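Iodotyrosine deiodinase (Thermotoga neapolitana, PDB 6TYK) catalyses the FMN-dependent reductive dehalogenation of halotyrosines such as 3-iodo-L-tyrosine and 3,5-diiodo-L-tyrosine, releasing the halide and L-tyrosine. Local coordinates at residues A[26-30]-A[127-133]; A[33-38]-A[119-124]; A[114-118]-A[157-161]. All coordinates share one frame; numbering follows the deposited sequence.

Interaction 1. Residues A[26-30]-A[127-133]; sequences DLIYS and ALEEKGL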
loop_
_atom_site.group_PDB
_atom_site.type_symbol
_atom_site.label_atom_id
_atom_site.label_comp_id
_atom_site.label_asym_id
_atom_site.label_seq_id
_atom_site.Cartn_x
_atom_site.Cartn_y
_atom_site.Cartn_z
ATOM N N ASP A 26 4.891 -20.634 5.135
ATOM C CA ASP A 26 5.694 -19.428 4.937
ATOM C C ASP A 26 4.926 -18.390 4.124
ATOM O O ASP A 26 4.941 -17.197 4.429
ATOM C CB ASP A 26 7.026 -19.760 4.263
ATOM C CG ASP A 26 7.944 -20.552 5.161
ATOM O OD1 ASP A 26 7.874 -20.368 6.393
ATOM O OD2 ASP A 26 8.731 -21.363 4.634
ATOM N N LEU A 27 4.242 -18.854 3.089
ATOM C CA LEU A 27 3.402 -17.969 2.305
ATOM C C LEU A 27 2.209 -17.490 3.126
ATOM O O LEU A 27 1.893 -16.296 3.157
ATOM C CB LEU A 27 2.920 -18.688 1.048
ATOM C CG LEU A 27 1.973 -17.896 0.152
ATOM C CD1 LEU A 27 2.584 -16.558 -0.244
ATOM C CD2 LEU A 27 1.605 -18.718 -1.079
ATOM N N ILE A 28 1.545 -18.426 3.796
ATOM C CA ILE A 28 0.394 -18.087 4.628
ATOM C C ILE A 28 0.747 -17.079 5.719
ATOM O O ILE A 28 -0.045 -16.190 6.012
ATOM C CB ILE A 28 -0.258 -19.339 5.255
ATOM C CG1 ILE A 28 -0.817 -20.247 4.156
ATOM C CG2 ILE A 28 -1.358 -18.938 6.235
ATOM C CD1 ILE A 28 -1.883 -19.595 3.307
ATOM N N TYR A 29 1.935 -17.213 6.310
ATOM C CA TYR A 29 2.417 -16.232 7.284
ATOM C C TYR A 29 2.321 -14.816 6.729
ATOM O O TYR A 29 1.861 -13.899 7.402
ATOM C CB TYR A 29 3.873 -16.524 7.670
ATOM C CG TYR A 29 4.525 -15.398 8.444
ATOM C CD1 TYR A 29 4.323 -15.266 9.813
ATOM C CD2 TYR A 29 5.340 -14.467 7.809
ATOM C CE1 TYR A 29 4.908 -14.243 10.525
ATOM C CE2 TYR A 29 5.925 -13.438 8.514
ATOM C CZ TYR A 29 5.707 -13.334 9.872
ATOM O OH TYR A 29 6.285 -12.316 10.588
ATOM N N SER A 30 2.761 -14.636 5.493
ATOM C CA SER A 30 2.780 -13.310 4.883
ATOM C C SER A 30 1.367 -12.777 4.699
ATOM O O SER A 30 1.120 -11.579 4.848
ATOM C CB SER A 30 3.558 -13.301 3.551
ATOM O OG SER A 30 2.789 -13.759 2.438
ATOM N N ALA A 127 6.749 -9.064 5.058
ATOM C CA ALA A 127 6.617 -10.387 5.667
ATOM C C ALA A 127 7.339 -11.455 4.851
ATOM O O ALA A 127 7.995 -12.339 5.409
ATOM C CB ALA A 127 5.139 -10.759 5.861
ATOM N N LEU A 128 7.227 -11.377 3.530
ATOM C CA LEU A 128 7.921 -12.329 2.685
ATOM C C LEU A 128 9.424 -12.195 2.914
ATOM O O LEU A 128 10.133 -13.191 3.016
ATOM C CB LEU A 128 7.587 -12.103 1.212
ATOM C CG LEU A 128 6.169 -12.485 0.793
ATOM C CD1 LEU A 128 5.975 -12.116 -0.657
ATOM C CD2 LEU A 128 5.910 -13.975 0.993
ATOM N N GLU A 129 9.909 -10.959 3.006
ATOM C CA GLU A 129 11.328 -10.742 3.244
ATOM C C GLU A 129 11.747 -11.377 4.570
ATOM O O GLU A 129 12.793 -12.008 4.651
ATOM C CB GLU A 129 11.676 -9.253 3.215
ATOM C CG GLU A 129 13.132 -8.963 3.547
ATOM C CD GLU A 129 14.074 -9.266 2.390
ATOM O OE1 GLU A 129 13.587 -9.503 1.267
ATOM O OE2 GLU A 129 15.303 -9.259 2.599
ATOM N N GLU A 130 10.921 -11.234 5.601
ATOM C CA GLU A 130 11.237 -11.814 6.902
ATOM C C GLU A 130 11.384 -13.334 6.808
ATOM O O GLU A 130 12.179 -13.935 7.527
ATOM C CB GLU A 130 10.167 -11.443 7.935
ATOM C CG GLU A 130 10.494 -11.949 9.336
ATOM C CD GLU A 130 9.389 -11.691 10.340
ATOM O OE1 GLU A 130 8.229 -11.521 9.913
ATOM O OE2 GLU A 130 9.684 -11.659 11.559
ATOM N N LYS A 131 10.619 -13.946 5.909
ATOM C CA LYS A 131 10.647 -15.398 5.730
ATOM C C LYS A 131 11.689 -15.871 4.717
ATOM O O LYS A 131 11.780 -17.067 4.425
ATOM C CB LYS A 131 9.265 -15.905 5.312
ATOM C CG LYS A 131 8.224 -15.825 6.416
ATOM C CD LYS A 131 8.665 -16.654 7.613
ATOM C CE LYS A 131 7.623 -16.674 8.715
ATOM N NZ LYS A 131 8.164 -17.306 9.949
ATOM N N GLY A 132 12.464 -14.941 4.176
ATOM C CA GLY A 132 13.492 -15.295 3.212
ATOM C C GLY A 132 12.918 -15.641 1.845
ATOM O O GLY A 132 13.555 -16.327 1.048
ATOM N N LEU A 133 11.701 -15.184 1.578
ATOM C CA LEU A 133 11.096 -15.383 0.269
ATOM C C LEU A 133 11.228 -14.109 -0.523
ATOM O O LEU A 133 11.377 -13.027 0.049
ATOM C CB LEU A 133 9.625 -15.765 0.404
ATOM C CG LEU A 133 9.409 -17.058 1.184
ATOM C CD1 LEU A 133 7.935 -17.336 1.337
ATOM C CD2 LEU A 133 10.109 -18.216 0.491
#

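Interaction 2. Residues A[33-38]-A[119-124]; sequences VANEAP and LAVGYL. With FMN (flavin mononucleotide), chain J.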
loop_
_atom_site.group_PDB
_atom_site.type_symbol
_atom_site.label_atom_id
_atom_site.label_comp_id
_atom_site.label_asym_id
_atom_site.label_seq_id
_atom_site.Cartn_x
_atom_site.Cartn_y
_atom_site.Cartn_z
ATOM N N VAL A 33 0.124 -11.606 8.125
ATOM C CA VAL A 33 0.651 -10.291 8.433
ATOM C C VAL A 33 -0.120 -9.220 7.666
ATOM O O VAL A 33 -0.576 -8.234 8.243
ATOM C CB VAL A 33 2.141 -10.199 8.116
ATOM C CG1 VAL A 33 2.615 -8.781 8.343
ATOM C CG2 VAL A 33 2.928 -11.188 8.982
ATOM N N ALA A 34 -0.285 -9.429 6.363
ATOM C CA ALA A 34 -0.982 -8.461 5.527
ATOM C C ALA A 34 -2.404 -8.236 6.042
ATOM O O ALA A 34 -2.921 -7.127 6.006
ATOM C CB ALA A 34 -1.018 -8.937 4.097
ATOM N N ASN A 35 -3.026 -9.306 6.515
ATOM C CA ASN A 35 -4.409 -9.266 6.948
ATOM C C ASN A 35 -4.618 -8.393 8.183
ATOM O O ASN A 35 -5.739 -7.971 8.472
ATOM C CB ASN A 35 -4.861 -10.697 7.217
ATOM C CG ASN A 35 -6.343 -10.808 7.473
ATOM O OD1 ASN A 35 -7.159 -10.419 6.638
ATOM N ND2 ASN A 35 -6.705 -11.391 8.616
ATOM N N GLU A 36 -3.541 -8.154 8.923
ATOM C CA GLU A 36 -3.571 -7.252 10.077
ATOM C C GLU A 36 -3.569 -5.776 9.700
ATOM O O GLU A 36 -3.762 -4.916 10.562
ATOM C CB GLU A 36 -2.397 -7.529 11.018
ATOM C CG GLU A 36 -2.511 -8.836 11.777
ATOM C CD GLU A 36 -3.741 -8.881 12.654
ATOM O OE1 GLU A 36 -4.103 -7.835 13.234
ATOM O OE2 GLU A 36 -4.349 -9.963 12.764
ATOM N N ALA A 37 -3.338 -5.486 8.422
ATOM C CA ALA A 37 -3.320 -4.110 7.948
ATOM C C ALA A 37 -4.648 -3.412 8.142
ATOM O O ALA A 37 -5.696 -4.053 8.212
ATOM C CB ALA A 37 -2.938 -4.065 6.482
ATOM N N PRO A 38 -4.605 -2.082 8.220
ATOM C CA PRO A 38 -5.842 -1.306 8.211
ATOM C C PRO A 38 -6.491 -1.333 6.834
ATOM O O PRO A 38 -5.860 -1.688 5.840
ATOM C CB PRO A 38 -5.365 0.104 8.561
ATOM C CG PRO A 38 -3.958 0.155 8.029
ATOM C CD PRO A 38 -3.410 -1.226 8.301
ATOM N N LEU A 119 -1.854 -1.004 0.394
ATOM C CA LEU A 119 -1.257 -0.828 1.712
ATOM C C LEU A 119 -0.906 -2.203 2.304
ATOM O O LEU A 119 0.211 -2.432 2.778
ATOM C CB LEU A 119 -2.245 -0.084 2.592
ATOM C CG LEU A 119 -1.758 0.453 3.927
ATOM C CD1 LEU A 119 -2.725 1.516 4.405
ATOM C CD2 LEU A 119 -1.657 -0.655 4.945
ATOM N N ALA A 120 -1.864 -3.130 2.253
ATOM C CA ALA A 120 -1.652 -4.488 2.745
ATOM C C ALA A 120 -0.539 -5.195 1.971
ATOM O O ALA A 120 0.200 -5.987 2.545
ATOM C CB ALA A 120 -2.944 -5.285 2.662
ATOM N N VAL A 121 -0.411 -4.911 0.676
ATOM C CA VAL A 121 0.684 -5.481 -0.102
ATOM C C VAL A 121 2.048 -5.036 0.451
ATOM O O VAL A 121 3.002 -5.814 0.483
ATOM C CB VAL A 121 0.549 -5.160 -1.602
ATOM C CG1 VAL A 121 1.849 -5.512 -2.345
ATOM C CG2 VAL A 121 -0.632 -5.893 -2.206
ATOM N N GLY A 122 2.126 -3.804 0.932
ATOM C CA GLY A 122 3.335 -3.343 1.599
ATOM C C GLY A 122 3.681 -4.206 2.800
ATOM O O GLY A 122 4.826 -4.624 2.948
ATOM N N TYR A 123 2.686 -4.495 3.644
ATOM C CA TYR A 123 2.893 -5.411 4.764
ATOM C C TYR A 123 3.379 -6.757 4.240
ATOM O O TYR A 123 4.320 -7.349 4.762
ATOM C CB TYR A 123 1.586 -5.660 5.511
ATOM C CG TYR A 123 1.153 -4.626 6.530
ATOM C CD1 TYR A 123 1.327 -3.265 6.318
ATOM C CD2 TYR A 123 0.519 -5.033 7.696
ATOM C CE1 TYR A 123 0.900 -2.339 7.253
ATOM C CE2 TYR A 123 0.080 -4.117 8.639
ATOM C CZ TYR A 123 0.279 -2.774 8.413
ATOM O OH TYR A 123 -0.143 -1.851 9.337
ATOM N N LEU A 124 2.690 -7.250 3.220
ATOM C CA LEU A 124 2.941 -8.574 2.664
ATOM C C LEU A 124 4.385 -8.728 2.200
ATOM O O LEU A 124 5.046 -9.726 2.496
ATOM C CB LEU A 124 1.968 -8.825 1.511
ATOM C CG LEU A 124 1.643 -10.259 1.118
ATOM C CD1 LEU A 124 0.370 -10.277 0.278
ATOM C CD2 LEU A 124 2.797 -10.882 0.368
HETATM N N1 FMN J . -10.448 6.290 9.462
HETATM C C2 FMN J . -11.186 7.417 9.692
HETATM O O2 FMN J . -11.522 7.674 10.847
HETATM N N3 FMN J . -11.537 8.245 8.651
HETATM C C4 FMN J . -11.149 7.950 7.366
HETATM O O4 FMN J . -11.462 8.701 6.433
HETATM C C4A FMN J . -10.395 6.806 7.135
HETATM N N5 FMN J . -10.010 6.491 5.850
HETATM C C5A FMN J . -9.238 5.369 5.627
HETATM C C6 FMN J . -8.817 5.084 4.340
HETATM C C7 FMN J . -8.036 3.970 4.076
HETATM C C7M FMN J . -7.595 3.713 2.658
HETATM C C8 FMN J . -7.673 3.139 5.122
HETATM C C8M FMN J . -6.831 1.931 4.883
HETATM C C9 FMN J . -8.101 3.415 6.417
HETATM C C9A FMN J . -8.874 4.539 6.681
HETATM N N10 FMN J . -9.318 4.822 7.963
HETATM C C10 FMN J . -10.047 5.969 8.191
HETATM C "C1'" FMN J . -8.952 3.927 9.109
HETATM C "C2'" FMN J . -9.875 2.680 9.094
HETATM O "O2'" FMN J . -11.195 2.968 9.548
HETATM C "C3'" FMN J . -9.237 1.592 9.961
HETATM O "O3'" FMN J . -8.052 1.188 9.303
HETATM C "C4'" FMN J . -10.132 0.387 10.222
HETATM O "O4'" FMN J . -11.267 0.777 10.961
HETATM C "C5'" FMN J . -9.404 -0.706 10.998
HETATM O "O5'" FMN J . -8.842 -0.154 12.172
HETATM P P FMN J . -8.007 -1.087 13.172
HETATM O O1P FMN J . -8.843 -2.307 13.500
HETATM O O2P FMN J . -7.763 -0.244 14.409
HETATM O O3P FMN J . -6.657 -1.406 12.570
HETATM O O HOH W 1 -1.615 -3.173 11.299
#

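Interaction 3. Residues A[114-118]-A[157-161]; sequences RESVW and RLEVI. With IYR (3-iodo-tyrosine), chain N; FMN (flavin mononucleotide), chain J.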
loop_
_atom_site.group_PDB
_atom_site.type_symbol
_atom_site.label_atom_id
_atom_site.label_comp_id
_atom_site.label_asym_id
_atom_site.label_seq_id
_atom_site.Cartn_x
_atom_site.Cartn_y
_atom_site.Cartn_z
ATOM N N ARG A 114 -8.945 -0.269 -3.243
ATOM C CA ARG A 114 -7.663 -0.394 -3.924
ATOM C C ARG A 114 -6.518 0.128 -3.061
ATOM O O ARG A 114 -5.463 -0.509 -2.962
ATOM C CB ARG A 114 -7.691 0.331 -5.272
ATOM C CG ARG A 114 -8.835 -0.132 -6.179
ATOM C CD ARG A 114 -8.578 0.223 -7.636
ATOM N NE ARG A 114 -7.370 -0.431 -8.125
ATOM C CZ ARG A 114 -6.626 0.022 -9.126
ATOM N NH1 ARG A 114 -6.970 1.134 -9.771
ATOM N NH2 ARG A 114 -5.542 -0.644 -9.491
ATOM N N GLU A 115 -6.723 1.294 -2.454
ATOM C CA GLU A 115 -5.751 1.856 -1.525
ATOM C C GLU A 115 -5.428 0.887 -0.392
ATOM O O GLU A 115 -4.265 0.676 -0.033
ATOM C CB GLU A 115 -6.280 3.162 -0.941
ATOM C CG GLU A 115 -6.371 4.305 -1.936
ATOM C CD GLU A 115 -7.701 4.386 -2.673
ATOM O OE1 GLU A 115 -8.500 3.427 -2.644
ATOM O OE2 GLU A 115 -7.953 5.445 -3.282
ATOM N N SER A 116 -6.474 0.284 0.160
ATOM C CA SER A 116 -6.311 -0.625 1.284
ATOM C C SER A 116 -5.539 -1.877 0.887
ATOM O O SER A 116 -4.665 -2.346 1.620
ATOM C CB SER A 116 -7.674 -1.008 1.833
ATOM O OG SER A 116 -8.376 0.138 2.291
ATOM N N VAL A 117 -5.844 -2.415 -0.289
ATOM C CA VAL A 117 -5.158 -3.615 -0.726
ATOM C C VAL A 117 -3.679 -3.335 -0.982
ATOM O O VAL A 117 -2.825 -4.112 -0.580
ATOM C CB VAL A 117 -5.849 -4.263 -1.937
ATOM C CG1 VAL A 117 -4.978 -5.358 -2.520
ATOM C CG2 VAL A 117 -7.225 -4.813 -1.525
ATOM N N TRP A 118 -3.365 -2.208 -1.616
ATOM C CA TRP A 118 -1.962 -1.887 -1.867
ATOM C C TRP A 118 -1.192 -1.619 -0.581
ATOM O O TRP A 118 -0.038 -2.026 -0.445
ATOM C CB TRP A 118 -1.827 -0.770 -2.904
ATOM C CG TRP A 118 -2.005 -1.359 -4.258
ATOM C CD1 TRP A 118 -3.158 -1.413 -4.996
ATOM C CD2 TRP A 118 -1.011 -2.068 -5.012
ATOM N NE1 TRP A 118 -2.934 -2.113 -6.166
ATOM C CE2 TRP A 118 -1.622 -2.511 -6.201
ATOM C CE3 TRP A 118 0.333 -2.373 -4.790
ATOM C CZ2 TRP A 118 -0.927 -3.228 -7.172
ATOM C CZ3 TRP A 118 1.016 -3.080 -5.748
ATOM C CH2 TRP A 118 0.388 -3.502 -6.924
ATOM N N ARG A 157 -11.387 -7.436 -8.278
ATOM C CA ARG A 157 -10.475 -6.895 -9.269
ATOM C C ARG A 157 -9.080 -7.422 -8.999
ATOM O O ARG A 157 -8.581 -7.293 -7.887
ATOM C CB ARG A 157 -10.447 -5.370 -9.162
ATOM C CG ARG A 157 -9.418 -4.724 -10.047
ATOM C CD ARG A 157 -9.530 -3.217 -10.025
ATOM N NE ARG A 157 -8.588 -2.622 -10.963
ATOM C CZ ARG A 157 -8.706 -1.398 -11.457
ATOM N NH1 ARG A 157 -9.736 -0.644 -11.098
ATOM N NH2 ARG A 157 -7.800 -0.934 -12.316
ATOM N N LEU A 158 -8.439 -8.009 -10.005
ATOM C CA LEU A 158 -7.057 -8.429 -9.827
ATOM C C LEU A 158 -6.169 -7.198 -9.760
ATOM O O LEU A 158 -6.188 -6.371 -10.663
ATOM C CB LEU A 158 -6.624 -9.342 -10.969
ATOM C CG LEU A 158 -5.193 -9.872 -10.934
ATOM C CD1 LEU A 158 -4.891 -10.601 -9.627
ATOM C CD2 LEU A 158 -4.983 -10.794 -12.134
ATOM N N GLU A 159 -5.403 -7.079 -8.682
ATOM C CA GLU A 159 -4.541 -5.921 -8.479
ATOM C C GLU A 159 -3.102 -6.189 -8.900
ATOM O O GLU A 159 -2.433 -5.326 -9.463
ATOM C CB GLU A 159 -4.553 -5.498 -7.012
ATOM C CG GLU A 159 -5.868 -4.899 -6.551
ATOM C CD GLU A 159 -6.149 -3.545 -7.167
ATOM O OE1 GLU A 159 -5.216 -2.941 -7.749
ATOM O OE2 GLU A 159 -7.296 -3.069 -7.058
ATOM N N VAL A 160 -2.603 -7.377 -8.595
ATOM C CA VAL A 160 -1.199 -7.656 -8.823
ATOM C C VAL A 160 -0.976 -9.157 -8.790
ATOM O O VAL A 160 -1.703 -9.881 -8.109
ATOM C CB VAL A 160 -0.306 -6.953 -7.763
ATOM C CG1 VAL A 160 -0.598 -7.459 -6.343
ATOM C CG2 VAL A 160 1.150 -7.133 -8.096
ATOM N N ILE A 161 -0.010 -9.617 -9.578
ATOM C CA ILE A 161 0.450 -10.997 -9.532
ATOM C C ILE A 161 1.773 -10.967 -8.806
ATOM O O ILE A 161 2.711 -10.297 -9.246
ATOM C CB ILE A 161 0.664 -11.545 -10.953
ATOM C CG1 ILE A 161 -0.665 -11.572 -11.715
ATOM C CG2 ILE A 161 1.324 -12.931 -10.913
ATOM C CD1 ILE A 161 -0.480 -11.783 -13.204
HETATM N N IYR N . -9.935 6.831 -5.616
HETATM C CA IYR N . -10.120 6.102 -6.853
HETATM C CB IYR N . -9.736 4.609 -6.828
HETATM C CC IYR N . -8.344 4.393 -7.300
HETATM C CD IYR N . -7.380 3.930 -6.403
HETATM C CE IYR N . -6.065 3.705 -6.806
HETATM I IE IYR N . -4.710 3.030 -5.455
HETATM C CF IYR N . -5.731 3.962 -8.140
HETATM O OF IYR N . -4.479 3.781 -8.653
HETATM C CG IYR N . -6.692 4.433 -9.058
HETATM C CH IYR N . -7.991 4.644 -8.635
HETATM C C IYR N . -11.565 6.142 -7.321
HETATM O O IYR N . -12.007 6.334 -8.459
HETATM O OXT IYR N . -12.459 5.922 -6.319
HETATM N N1 FMN J . -10.448 6.290 9.462
HETATM C C2 FMN J . -11.186 7.417 9.692
HETATM O O2 FMN J . -11.522 7.674 10.847
HETATM N N3 FMN J . -11.537 8.245 8.651
HETATM C C4 FMN J . -11.149 7.950 7.366
HETATM O O4 FMN J . -11.462 8.701 6.433
HETATM C C4A FMN J . -10.395 6.806 7.135
HETATM N N5 FMN J . -10.010 6.491 5.850
HETATM C C5A FMN J . -9.238 5.369 5.627
HETATM C C6 FMN J . -8.817 5.084 4.340
HETATM C C7 FMN J . -8.036 3.970 4.076
HETATM C C7M FMN J . -7.595 3.713 2.658
HETATM C C8 FMN J . -7.673 3.139 5.122
HETATM C C8M FMN J . -6.831 1.931 4.883
HETATM C C9 FMN J . -8.101 3.415 6.417
HETATM C C9A FMN J . -8.874 4.539 6.681
HETATM N N10 FMN J . -9.318 4.822 7.963
HETATM C C10 FMN J . -10.047 5.969 8.191
HETATM C "C1'" FMN J . -8.952 3.927 9.109
HETATM C "C2'" FMN J . -9.875 2.680 9.094
HETATM O "O2'" FMN J . -11.195 2.968 9.548
HETATM C "C3'" FMN J . -9.237 1.592 9.961
HETATM O "O3'" FMN J . -8.052 1.188 9.303
HETATM C "C4'" FMN J . -10.132 0.387 10.222
HETATM O "O4'" FMN J . -11.267 0.777 10.961
HETATM C "C5'" FMN J . -9.404 -0.706 10.998
HETATM O "O5'" FMN J . -8.842 -0.154 12.172
HETATM P P FMN J . -8.007 -1.087 13.172
HETATM O O1P FMN J . -8.843 -2.307 13.500
HETATM O O2P FMN J . -7.763 -0.244 14.409
HETATM O O3P FMN J . -6.657 -1.406 12.570
HETATM O O HOH W 2 -9.566 2.387 -9.952
#

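Interaction 1. Residues A[26-30]-A[127-133]
Lys131 folds over the ring of Tyr29 where helix 24-35 meets the C-terminal end of helix 113-130. Its CB leaves the backbone toward the other helix. Lys131 CG comes in at the rim of the ring, above its plane, 3.5 Å from Tyr29 CD2. A bend at chi2 (-60°) turns the chain along the face of the ring. Next, Lys131 CD approaches Asp26 OD1 at 4.0 Å. Lys131 CE makes the closest approach: it sits over the ring face in a CH-pi contact, 3.4 Å from the centroid of the Tyr29 ring. Lys131 NZ ends the chain 4.3 Å from the Tyr29 ring centroid, only 8° off the ring normal, a cation-pi interaction. The Asp26 carboxylate is near this amine without touching it, and its negative charge would probably favour the ammonium form.

The tyrosine ring reaches the lysine because its CG is anti to the backbone N (chi1 168°). Tyr29 CE2 also meets Ala127 CB. Deeper in, Ala127 CB packs on Ser30 CA at 3.6 Å, so the helices come close here.

Gly132 ends helix 113-130 in a Schellman motif, with positive phi. Leu133 then turns back, and its CD1 packs on Asp26 CB. Leu128 and Leu133 also rest on Val164 of strand 156-165, so the sheet lies behind the leucines. Leu4 of the second subunit also packs on Tyr29, Ala127 and Glu130, which places this helix pair at the dimer interface.

Interaction 2. Residues A[33-38]-A[119-124]
Ala37 sets its methyl over one face of the Tyr123 ring, where the chain following helix 24-35 passes helix 113-130. Both helices belong to the alpha+beta fold of the nitroreductase family. The methyl makes a CH-pi contact, with Ala37 CB 3.8 Å from the Tyr123 ring centroid and 15° off the normal. The ring gets there with CG anti to the carbonyl carbon (chi1 -82°). Its edge is turned to the backbone: Val33 O lies in the ring plane, 3.4 Å from Tyr123 CD2. A phenylalanine in place of Tyr123 would keep the ring but would probably leave the water it shares with Glu36 O without its hydroxyl partner.

Three alanines allow close approach. Ala34 CB comes within 3.5 Å of Ala120 O. Ala37 CB and Ala120 CB meet at 4.0 Å. Pro38 and Leu119 cross at about a right angle, with Pro38 CD 3.8 Å from Leu119 CD2.

Trp46 of strand 46-51 packs on Ala37 and Ala120. Arg176 of the second subunit donates to Ala37 O and also to the FMN, so the chain after the helix is tied to the dimer and the cofactor. Pro38 itself lines the FMN pocket, its CB 3.0 Å from O3' of the FMN ribityl chain. A water spans the contact, 2.9 Å from Glu36 O and 2.8 Å from Tyr123 OH, and lies in the plane of the tyrosine ring.

Interaction 3. Residues A[114-118]-A[157-161]
Arg114 and Glu159 form a salt bridge between helix 113-130 and strand 156-165. The arginine grips the carboxylate side-on with two nitrogens. Arg114 NE donates to Glu159 OE2 at 2.8 Å, and Arg114 NH2 donates to Glu159 OE1 at 2.9 Å. Both oxygens use their syn lone pairs, and the two planes are nearly coplanar, 21° apart. A bend at chi3 (61°) turns the guanidinium edge to the acid.

Trp118 adds a further hydrogen bond. Its NE1 donates to Glu159 OE1 at 2.9 Å, from above the carboxylate plane, so OE1 accepts two bonds. Ser106 of strand 100-107 holds OE2. With so many donors, this buried acid is probably kept ionised.

There is one stack. The Arg157 guanidinium lies flat on that of Arg114, with centres 3.4 Å apart. A bound 3-iodo-tyrosine brings its CE over the opposite face of Arg114, and its CG lies 3.4 Å from Arg114 NH1. Water 2 accepts from Arg114 NH1 at 2.9 Å, and more weakly from Arg157 NH1.

Apolar contact is slighter: Trp118 CH2 packs on Val160 CB at 3.6 Å.

Ser116 faces the FMN methyl groups, and Trp118 packs on Glu115 of the second subunit. Glu159 and Val160 both face Val104 in a classic beta bulge. The axes of segments 114-118 and 157-161 cross at -27°, and Val117 rests on strand 100-107.

Helix 113-130 takes part in all three contacts. Interactions 1 and 2 share helix 24-35 as the partner and touch where Ala127 CB packs on Val33 CB, so they are successive parts of one helix pair. Interaction 3 sets the N-terminal part of helix 113-130 against the sheet instead. Interaction 1 is partly buried and mixes small apolar groups with a lysine over an aromatic ring. Interaction 2 is buried throughout and almost wholly apolar, apart from its water. Interaction 3 is also largely buried, yet its chemistry is charged. Interactions 2 and 3 touch FMN, and all three reach the second subunit.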